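Local coordinates for periplasmic binding protein (Veillonella parvula, PDB 4OVK) that probably captures a small solute outside the cytoplasmic membrane and delivers it to an ABC transporter for uptake, at residues K170-L175 with D299-Y304; N177-L182 with L295-T300; T285-K290 with D308-F313. All coordinates share one frame; numbering follows the deposited sequence.

Overall arrangement
All three contacts involve the C-terminal run from helix 285-296 to helix 306-318. Contact 3 is the buried one, pairing these two helices through leucines and a phenylalanine, with a salt bridge beside them. Contacts 1 and 2 are partly buried and adjoin each other, their centres about 9 Å apart; their segments share Asp-299 and Thr-300. Contact 1 sets the loop following helix 285-296 against the end of helix 150-170 through an ion pair, a water and an aromatic ring. Contact 2 sets the end of helix 285-296 and the residue after it against the start of strand 180-184, mainly by apolar touches. Tyr-304 connects contacts 1 and 3.

Contact 1. Residues K170-L175 with D299-Y304; sequences KNASAL and DTFNDY
The Phe-301 ring is approached obliquely from Lys-170 and Ala-172, with CE1 3.8 Å from Lys-170 CB and CZ 3.7 Å from Ala-172 CB, while one face carries the methyl CG2 of its neighbour Thr-300, over the ring centre. Phe-167 adds a further ring at about 45°. The other flat group, the carboxylate of Asp-303, receives Lys-170 NZ at OD2 (2.8 Å) in a salt bridge that comes from above its plane, 42° out of it; OD1 is taken by the hydroxyl of Tyr-166. Lys-170 closes helix 150-170, the long helix linking the two parallel-sheet lobes, a layout consistent with the cluster A family of solute-binding proteins. Its CG, set beside the backbone N (chi1 -69°), lies along the ring at CE1; the bend at chi2 and the straight run beyond carry NZ to the acid. Phe-301 centres an inverse gamma turn, and Thr-300 O takes a weak bond from Lys-170 NZ (3.4 Å) and one from a water 2.8 Å away that NZ also holds. With an alanine in place of Lys-170, Asp-303 would probably keep Tyr-166 but lose its cationic mate, and the phenyl ring part of its cover.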
loop_
_atom_site.group_PDB
_atom_site.type_symbol
_atom_site.label_atom_id
_atom_site.label_comp_id
_atom_site.label_asym_id
_atom_site.label_seq_id
_atom_site.Cartn_x
_atom_site.Cartn_y
_atom_site.Cartn_z
ATOM N N LYS A 170 20.800 0.494 -9.123
ATOM C CA LYS A 170 20.495 -0.188 -10.380
ATOM C C LYS A 170 20.183 0.817 -11.491
ATOM O O LYS A 170 20.514 0.586 -12.653
ATOM C CB LYS A 170 19.344 -1.177 -10.205
ATOM C CG LYS A 170 19.696 -2.387 -9.359
ATOM C CD LYS A 170 20.677 -3.316 -10.055
ATOM C CE LYS A 170 20.989 -4.520 -9.180
ATOM N NZ LYS A 170 21.861 -5.491 -9.885
ATOM N N ASN A 171 19.543 1.924 -11.132
ATOM C CA ASN A 171 19.310 3.027 -12.061
ATOM C C ASN A 171 18.676 2.592 -13.389
ATOM O O ASN A 171 19.107 3.016 -14.465
ATOM C CB ASN A 171 20.630 3.769 -12.313
ATOM C CG ASN A 171 20.426 5.151 -12.910
ATOM O OD1 ASN A 171 19.366 5.761 -12.767
ATOM N ND2 ASN A 171 21.440 5.645 -13.590
ATOM N N ALA A 172 17.623 1.779 -13.291
ATOM C CA ALA A 172 16.950 1.215 -14.470
ATOM C C ALA A 172 16.255 2.273 -15.326
ATOM O O ALA A 172 15.984 2.036 -16.488
ATOM C CB ALA A 172 15.944 0.151 -14.040
ATOM N N SER A 173 15.966 3.446 -14.759
ATOM C CA SER A 173 15.311 4.501 -15.532
ATOM C C SER A 173 16.214 5.035 -16.630
ATOM O O SER A 173 15.738 5.675 -17.566
ATOM C CB SER A 173 14.864 5.649 -14.627
ATOM O OG SER A 173 15.967 6.198 -13.952
ATOM N N ALA A 174 17.517 4.773 -16.515
ATOM C CA ALA A 174 18.484 5.238 -17.490
ATOM C C ALA A 174 18.622 4.291 -18.690
ATOM O O ALA A 174 19.263 4.641 -19.675
ATOM C CB ALA A 174 19.841 5.429 -16.818
ATOM N N LEU A 175 18.022 3.105 -18.622
ATOM C CA LEU A 175 18.161 2.131 -19.705
ATOM C C LEU A 175 17.456 2.602 -20.972
ATOM O O LEU A 175 16.440 3.300 -20.920
ATOM C CB LEU A 175 17.614 0.756 -19.302
ATOM C CG LEU A 175 18.341 0.012 -18.177
ATOM C CD1 LEU A 175 17.496 -1.155 -17.667
ATOM C CD2 LEU A 175 19.719 -0.464 -18.620
ATOM N N ASP A 299 16.551 -8.820 -16.461
ATOM C CA ASP A 299 17.994 -8.962 -16.624
ATOM C C ASP A 299 18.777 -8.042 -15.683
ATOM O O ASP A 299 19.897 -8.365 -15.301
ATOM C CB ASP A 299 18.412 -8.734 -18.091
ATOM C CG ASP A 299 17.957 -9.865 -19.023
ATOM O OD1 ASP A 299 17.462 -10.904 -18.528
ATOM O OD2 ASP A 299 18.113 -9.725 -20.260
ATOM N N THR A 300 18.179 -6.909 -15.318
ATOM C CA THR A 300 18.751 -5.976 -14.352
ATOM C C THR A 300 18.494 -6.453 -12.913
ATOM O O THR A 300 19.401 -6.484 -12.070
ATOM C CB THR A 300 18.137 -4.573 -14.556
ATOM O OG1 THR A 300 18.502 -4.074 -15.854
ATOM C CG2 THR A 300 18.606 -3.592 -13.485
ATOM N N PHE A 301 17.251 -6.831 -12.638
ATOM C CA PHE A 301 16.838 -7.186 -11.282
ATOM C C PHE A 301 16.919 -8.707 -11.082
ATOM O O PHE A 301 15.925 -9.382 -10.837
ATOM C CB PHE A 301 15.442 -6.624 -11.033
ATOM C CG PHE A 301 15.386 -5.117 -11.128
ATOM C CD1 PHE A 301 16.046 -4.332 -10.196
ATOM C CD2 PHE A 301 14.720 -4.488 -12.170
ATOM C CE1 PHE A 301 16.009 -2.954 -10.276
ATOM C CE2 PHE A 301 14.688 -3.107 -12.261
ATOM C CZ PHE A 301 15.334 -2.339 -11.316
ATOM N N ASN A 302 18.133 -9.232 -11.179
ATOM C CA ASN A 302 18.354 -10.681 -11.218
ATOM C C ASN A 302 19.140 -11.208 -10.034
ATOM O O ASN A 302 19.702 -12.306 -10.100
ATOM C CB ASN A 302 19.107 -11.052 -12.503
ATOM C CG ASN A 302 20.483 -10.405 -12.578
ATOM O OD1 ASN A 302 20.849 -9.578 -11.734
ATOM N ND2 ASN A 302 21.254 -10.783 -13.577
ATOM N N ASP A 303 19.189 -10.439 -8.953
ATOM C CA ASP A 303 20.038 -10.779 -7.813
ATOM C C ASP A 303 19.254 -10.879 -6.503
ATOM O O ASP A 303 19.817 -10.724 -5.410
ATOM C CB ASP A 303 21.202 -9.787 -7.709
ATOM C CG ASP A 303 20.754 -8.343 -7.751
ATOM O OD1 ASP A 303 19.539 -8.073 -7.681
ATOM O OD2 ASP A 303 21.625 -7.465 -7.864
ATOM N N TYR A 304 17.958 -11.162 -6.633
ATOM C CA TYR A 304 17.092 -11.502 -5.508
ATOM C C TYR A 304 16.021 -12.489 -5.943
ATOM O O TYR A 304 15.712 -12.619 -7.140
ATOM C CB TYR A 304 16.428 -10.262 -4.900
ATOM C CG TYR A 304 15.570 -9.471 -5.851
ATOM C CD1 TYR A 304 14.240 -9.812 -6.082
ATOM C CD2 TYR A 304 16.085 -8.364 -6.524
ATOM C CE1 TYR A 304 13.451 -9.086 -6.963
ATOM C CE2 TYR A 304 15.298 -7.624 -7.394
ATOM C CZ TYR A 304 13.982 -7.989 -7.613
ATOM O OH TYR A 304 13.201 -7.245 -8.472
HETATM O O HOH W 1 22.077 -5.828 -12.600
#

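Contact 2. Residues N177-L182 with L295-T300; sequences NKPKVL and LIQPDT
Pro-179 and Ile-296 bring the two backbones closest, CA to CA 6.7 Å, where the chain entering strand 180-184 passes the last turn of helix 285-296. The proline ring lies over the helix end: its CG is 3.5 Å from the carbonyl oxygen of Ile-296 and 4.0 Å from the methyl CG2 of the same residue. Two branches of Ile-296 serve two partners. CG2 stands anti to the backbone N and takes the proline, whereas CG1, with chi2 nearly extended at 170°, sends CD1 to Val-181 CG2 at 4.0 Å. The side chains meet at a slant, the helix end lying against the sheet of the second lobe. Strand 180-184 is an inner strand of that four-stranded sheet, and its neighbour 233-236 extends the same apolar patch: Ile-233 touches both Pro-179 and Ile-296, and Ile-235 touches Val-181.

Just past the helix, Gln-297 folds back at chi2 (-72°), which brings its amide beside the proline, NE2 3.5 Å from Pro-179 CD. That nitrogen is hydrogen-bonded to Gly-206 O and also gives a bond to a water 3.0 Å away. The same water lies 2.9 Å from Asn-177 OD1, but Asn-177 has two conformers, so the bridge is less certain. Leu-175 CD1 packs against the Gln-297 amide carbon CD. Lys-178, next to the proline, turns its amine away to Ser-173 O. The direct touches are thus van der Waals contacts of branched and cyclic side chains, and the Gln-297 amide turns its N-H groups to a loop carbonyl and a water; the fit of strand entry to helix end therefore appears to rest on shape, while the strand itself is held in its sheet by backbone bonds to Glu-208 and Ile-233.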
loop_
_atom_site.group_PDB
_atom_site.type_symbol
_atom_site.label_atom_id
_atom_site.label_comp_id
_atom_site.label_asym_id
_atom_site.label_seq_id
_atom_site.Cartn_x
_atom_site.Cartn_y
_atom_site.Cartn_z
ATOM N N ASN A 177 15.386 1.800 -24.665
ATOM C CA ASN A 177 14.342 0.866 -25.155
ATOM C C ASN A 177 13.468 0.184 -24.068
ATOM O O ASN A 177 13.194 -1.017 -24.119
ATOM C CB ASN A 177 14.947 -0.168 -26.136
ATOM C CG ASN A 177 15.944 -1.116 -25.475
ATOM O OD1 ASN A 177 15.603 -1.848 -24.542
ATOM N ND2 ASN A 177 17.185 -1.112 -25.969
ATOM N N LYS A 178 12.990 0.969 -23.114
ATOM C CA LYS A 178 12.203 0.434 -21.994
ATOM C C LYS A 178 10.823 -0.079 -22.432
ATOM O O LYS A 178 10.214 0.509 -23.321
ATOM C CB LYS A 178 12.026 1.535 -20.958
ATOM C CG LYS A 178 13.332 2.099 -20.418
ATOM C CD LYS A 178 13.075 3.204 -19.406
ATOM C CE LYS A 178 13.876 4.451 -19.701
ATOM N NZ LYS A 178 13.455 5.531 -18.777
ATOM N N PRO A 179 10.319 -1.173 -21.813
ATOM C CA PRO A 179 8.956 -1.620 -22.131
ATOM C C PRO A 179 7.929 -0.563 -21.735
ATOM O O PRO A 179 8.097 0.090 -20.702
ATOM C CB PRO A 179 8.762 -2.879 -21.268
ATOM C CG PRO A 179 10.119 -3.279 -20.828
ATOM C CD PRO A 179 10.959 -2.034 -20.804
ATOM N N LYS A 180 6.896 -0.393 -22.558
ATOM C CA LYS A 180 5.812 0.534 -22.258
ATOM C C LYS A 180 4.775 -0.143 -21.362
ATOM O O LYS A 180 4.236 -1.195 -21.709
ATOM C CB LYS A 180 5.161 1.026 -23.543
ATOM C CG LYS A 180 4.193 2.179 -23.326
ATOM C CD LYS A 180 3.570 2.666 -24.628
ATOM C CE LYS A 180 4.604 3.212 -25.597
ATOM N NZ LYS A 180 3.936 3.982 -26.676
ATOM N N VAL A 181 4.502 0.480 -20.217
ATOM C CA VAL A 181 3.679 -0.125 -19.164
ATOM C C VAL A 181 2.467 0.744 -18.881
ATOM O O VAL A 181 2.603 1.968 -18.698
ATOM C CB VAL A 181 4.465 -0.306 -17.841
ATOM C CG1 VAL A 181 3.622 -1.049 -16.813
ATOM C CG2 VAL A 181 5.797 -1.021 -18.076
ATOM N N LEU A 182 1.298 0.098 -18.844
ATOM C CA LEU A 182 0.023 0.735 -18.507
ATOM C C LEU A 182 -0.455 0.167 -17.171
ATOM O O LEU A 182 -0.516 -1.059 -16.997
ATOM C CB LEU A 182 -1.024 0.421 -19.572
ATOM C CG LEU A 182 -2.391 1.081 -19.353
ATOM C CD1 LEU A 182 -2.274 2.591 -19.509
ATOM C CD2 LEU A 182 -3.411 0.512 -20.321
ATOM N N LEU A 295 9.279 -8.096 -13.534
ATOM C CA LEU A 295 8.412 -8.087 -14.708
ATOM C C LEU A 295 9.011 -7.236 -15.814
ATOM O O LEU A 295 9.004 -7.624 -16.961
ATOM C CB LEU A 295 7.020 -7.534 -14.388
ATOM C CG LEU A 295 6.088 -8.371 -13.524
ATOM C CD1 LEU A 295 4.769 -7.623 -13.349
ATOM C CD2 LEU A 295 5.886 -9.742 -14.132
ATOM N N ILE A 296 9.532 -6.067 -15.456
ATOM C CA ILE A 296 9.865 -5.049 -16.454
ATOM C C ILE A 296 11.312 -5.184 -16.969
ATOM O O ILE A 296 11.540 -5.153 -18.188
ATOM C CB ILE A 296 9.573 -3.642 -15.896
ATOM C CG1 ILE A 296 8.078 -3.537 -15.540
ATOM C CG2 ILE A 296 9.997 -2.577 -16.902
ATOM C CD1 ILE A 296 7.674 -2.296 -14.769
ATOM N N GLN A 297 12.271 -5.343 -16.054
ATOM C CA GLN A 297 13.688 -5.490 -16.407
ATOM C C GLN A 297 14.318 -6.668 -15.671
ATOM O O GLN A 297 15.184 -6.474 -14.819
ATOM C CB GLN A 297 14.472 -4.219 -16.062
ATOM C CG GLN A 297 14.019 -2.978 -16.802
ATOM C CD GLN A 297 14.389 -2.965 -18.276
ATOM O OE1 GLN A 297 15.099 -3.845 -18.790
ATOM N NE2 GLN A 297 13.929 -1.937 -18.963
ATOM N N PRO A 298 13.894 -7.895 -15.994
ATOM C CA PRO A 298 14.409 -9.056 -15.274
ATOM C C PRO A 298 15.927 -9.254 -15.365
ATOM O O PRO A 298 16.517 -9.812 -14.441
ATOM C CB PRO A 298 13.669 -10.236 -15.929
ATOM C CG PRO A 298 13.263 -9.739 -17.266
ATOM C CD PRO A 298 12.957 -8.285 -17.063
ATOM N N ASP A 299 16.551 -8.820 -16.461
ATOM C CA ASP A 299 17.994 -8.962 -16.624
ATOM C C ASP A 299 18.777 -8.042 -15.683
ATOM O O ASP A 299 19.897 -8.365 -15.301
ATOM C CB ASP A 299 18.412 -8.734 -18.091
ATOM C CG ASP A 299 17.957 -9.865 -19.023
ATOM O OD1 ASP A 299 17.462 -10.904 -18.528
ATOM O OD2 ASP A 299 18.113 -9.725 -20.260
ATOM N N THR A 300 18.179 -6.909 -15.318
ATOM C CA THR A 300 18.751 -5.976 -14.352
ATOM C C THR A 300 18.494 -6.453 -12.913
ATOM O O THR A 300 19.401 -6.484 -12.070
ATOM C CB THR A 300 18.137 -4.573 -14.556
ATOM O OG1 THR A 300 18.502 -4.074 -15.854
ATOM C CG2 THR A 300 18.606 -3.592 -13.485
HETATM O O HOH W 2 14.847 -1.466 -21.761
#

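Contact 3. Residues T285-K290 with D308-F313; sequences TPLMMK and DDLKQF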
loop_
_atom_site.group_PDB
_atom_site.type_symbol
_atom_site.label_atom_id
_atom_site.label_comp_id
_atom_site.label_asym_id
_atom_site.label_seq_id
_atom_site.Cartn_x
_atom_site.Cartn_y
_atom_site.Cartn_z
ATOM N N THR A 285 5.810 -1.860 0.359
ATOM C CA THR A 285 6.182 -1.276 -0.940
ATOM C C THR A 285 7.498 -1.814 -1.541
ATOM O O THR A 285 7.547 -2.061 -2.751
ATOM C CB THR A 285 6.194 0.260 -0.900
ATOM O OG1 THR A 285 4.858 0.733 -0.695
ATOM C CG2 THR A 285 6.734 0.850 -2.204
ATOM N N PRO A 286 8.542 -2.019 -0.726
ATOM C CA PRO A 286 9.758 -2.600 -1.326
ATOM C C PRO A 286 9.542 -3.956 -2.019
ATOM O O PRO A 286 10.252 -4.275 -2.988
ATOM C CB PRO A 286 10.701 -2.748 -0.126
ATOM C CG PRO A 286 10.287 -1.677 0.792
ATOM C CD PRO A 286 8.786 -1.591 0.671
ATOM N N LEU A 287 8.589 -4.745 -1.530
ATOM C CA LEU A 287 8.262 -6.030 -2.158
ATOM C C LEU A 287 7.539 -5.821 -3.496
ATOM O O LEU A 287 7.783 -6.533 -4.481
ATOM C CB LEU A 287 7.436 -6.904 -1.211
ATOM C CG LEU A 287 8.182 -7.266 0.076
ATOM C CD1 LEU A 287 7.219 -7.777 1.118
ATOM C CD2 LEU A 287 9.312 -8.284 -0.163
HETATM N N MSE A 288 6.676 -4.813 -3.547
HETATM C CA MSE A 288 6.024 -4.434 -4.796
HETATM C C MSE A 288 7.043 -3.994 -5.825
HETATM O O MSE A 288 6.941 -4.358 -6.989
HETATM C CB MSE A 288 5.019 -3.328 -4.527
HETATM C CG MSE A 288 4.413 -2.754 -5.801
HETATM SE SE MSE A 288 3.495 -4.118 -6.888
HETATM C CE MSE A 288 2.169 -2.919 -7.705
HETATM N N MSE A 289 8.046 -3.229 -5.405
HETATM C CA MSE A 289 9.086 -2.752 -6.326
HETATM C C MSE A 289 9.871 -3.924 -6.895
HETATM O O MSE A 289 10.209 -3.968 -8.091
HETATM C CB MSE A 289 10.020 -1.790 -5.597
HETATM C CG MSE A 289 9.272 -0.547 -5.188
HETATM SE SE MSE A 289 9.149 0.656 -6.723
HETATM C CE MSE A 289 9.824 2.156 -5.636
ATOM N N LYS A 290 10.122 -4.911 -6.050
ATOM C CA LYS A 290 10.812 -6.118 -6.480
ATOM C C LYS A 290 10.013 -6.945 -7.489
ATOM O O LYS A 290 10.584 -7.428 -8.470
ATOM C CB LYS A 290 11.240 -6.949 -5.285
ATOM C CG LYS A 290 12.501 -6.377 -4.652
ATOM C CD LYS A 290 12.982 -7.138 -3.439
ATOM C CE LYS A 290 14.436 -6.754 -3.175
ATOM N NZ LYS A 290 15.048 -7.448 -2.010
ATOM N N ASP A 308 11.565 -15.559 -1.443
ATOM C CA ASP A 308 12.394 -15.601 -0.240
ATOM C C ASP A 308 12.312 -14.294 0.532
ATOM O O ASP A 308 12.249 -14.297 1.754
ATOM C CB ASP A 308 13.862 -15.893 -0.581
ATOM C CG ASP A 308 14.065 -17.264 -1.180
ATOM O OD1 ASP A 308 13.165 -18.115 -1.070
ATOM O OD2 ASP A 308 15.146 -17.504 -1.765
ATOM N N ASP A 309 12.339 -13.178 -0.178
ATOM C CA ASP A 309 12.310 -11.875 0.466
ATOM C C ASP A 309 10.941 -11.654 1.126
ATOM O O ASP A 309 10.865 -11.086 2.215
ATOM C CB ASP A 309 12.587 -10.755 -0.530
ATOM C CG ASP A 309 13.989 -10.811 -1.107
ATOM O OD1 ASP A 309 14.855 -11.588 -0.617
ATOM O OD2 ASP A 309 14.223 -10.060 -2.078
ATOM N N LEU A 310 9.874 -12.119 0.470
ATOM C CA LEU A 310 8.525 -12.048 1.046
ATOM C C LEU A 310 8.455 -12.892 2.329
ATOM O O LEU A 310 7.980 -12.411 3.352
ATOM C CB LEU A 310 7.501 -12.522 0.006
ATOM C CG LEU A 310 6.036 -12.562 0.394
ATOM C CD1 LEU A 310 5.515 -11.163 0.684
ATOM C CD2 LEU A 310 5.190 -13.223 -0.672
ATOM N N LYS A 311 8.937 -14.140 2.276
ATOM C CA LYS A 311 8.940 -14.995 3.462
ATOM C C LYS A 311 9.745 -14.372 4.598
ATOM O O LYS A 311 9.308 -14.383 5.756
ATOM C CB LYS A 311 9.481 -16.380 3.150
ATOM C CG LYS A 311 8.536 -17.179 2.266
ATOM C CD LYS A 311 9.199 -18.421 1.704
ATOM C CE LYS A 311 9.395 -19.460 2.780
ATOM N NZ LYS A 311 9.765 -20.761 2.168
ATOM N N GLN A 312 10.916 -13.835 4.262
ATOM C CA GLN A 312 11.781 -13.204 5.254
ATOM C C GLN A 312 11.073 -12.029 5.925
ATOM O O GLN A 312 11.128 -11.910 7.153
ATOM C CB GLN A 312 13.086 -12.733 4.625
ATOM C CG GLN A 312 14.029 -12.035 5.584
ATOM C CD GLN A 312 15.215 -11.411 4.861
ATOM O OE1 GLN A 312 15.087 -10.390 4.171
ATOM N NE2 GLN A 312 16.368 -12.016 5.015
ATOM N N PHE A 313 10.427 -11.189 5.124
ATOM C CA PHE A 313 9.719 -10.010 5.646
ATOM C C PHE A 313 8.605 -10.428 6.629
ATOM O O PHE A 313 8.539 -9.919 7.753
ATOM C CB PHE A 313 9.147 -9.190 4.500
ATOM C CG PHE A 313 8.592 -7.853 4.924
ATOM C CD1 PHE A 313 7.308 -7.745 5.445
ATOM C CD2 PHE A 313 9.355 -6.705 4.793
ATOM C CE1 PHE A 313 6.795 -6.505 5.810
ATOM C CE2 PHE A 313 8.858 -5.476 5.178
ATOM C CZ PHE A 313 7.582 -5.382 5.699
#
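Leu-287 reaches Leu-310 and Phe-313 because its CG is set beside its own backbone N (chi1 -62°) and its far end runs on extended, while CG of Phe-313 and CG of Leu-310 each lie anti to their backbone N. The two segments belong to consecutive helices, 285-296 and 306-318, which fold back on one another as an antiparallel helical hairpin. Their local axes run at 173° and approach to 10.6 Å, with Leu-287 and Leu-310 nearest in the backbone.

Leu-287 occupies the middle of the interface and divides its two methyls. CD1 meets Leu-310 CD1 at 3.8 Å, the two side chains crossing at about a right angle, and the same CD1 sits over one face of the Phe-313 ring, 4.0 Å from its CG. The other methyl goes to the backbone instead, Leu-287 CD2 lying 4.0 Å from Asp-309 C and close to CB of that residue. Other helices surround this buried apolar cluster: Tyr-159 of helix 150-170 touches Leu-287 and meets the Phe-313 ring edge-to-face, and helix 324-331 covers Leu-310 through Ile-327, Ile-330 and Leu-331. Phe-317, one turn on in helix 306-318, also meets the Phe-313 ring.

One turn further along, the packing gives way to charge. Lys-290, extended beyond CG, carries its amine across to Asp-309 and makes a salt bridge with OD2 at 2.7 Å, entering from above the carboxylate plane, 52° out of it. The backbone oxygen of Lys-290 is bonded to the hydroxyl of Tyr-304, a residue of the loop joining the two helices. The amine has a second partner in a bound triethylene glycol, probably from the crystallisation liquor, and lower on the same chain CD of Lys-290 passes 3.5 Å from OD2 of Asp-309.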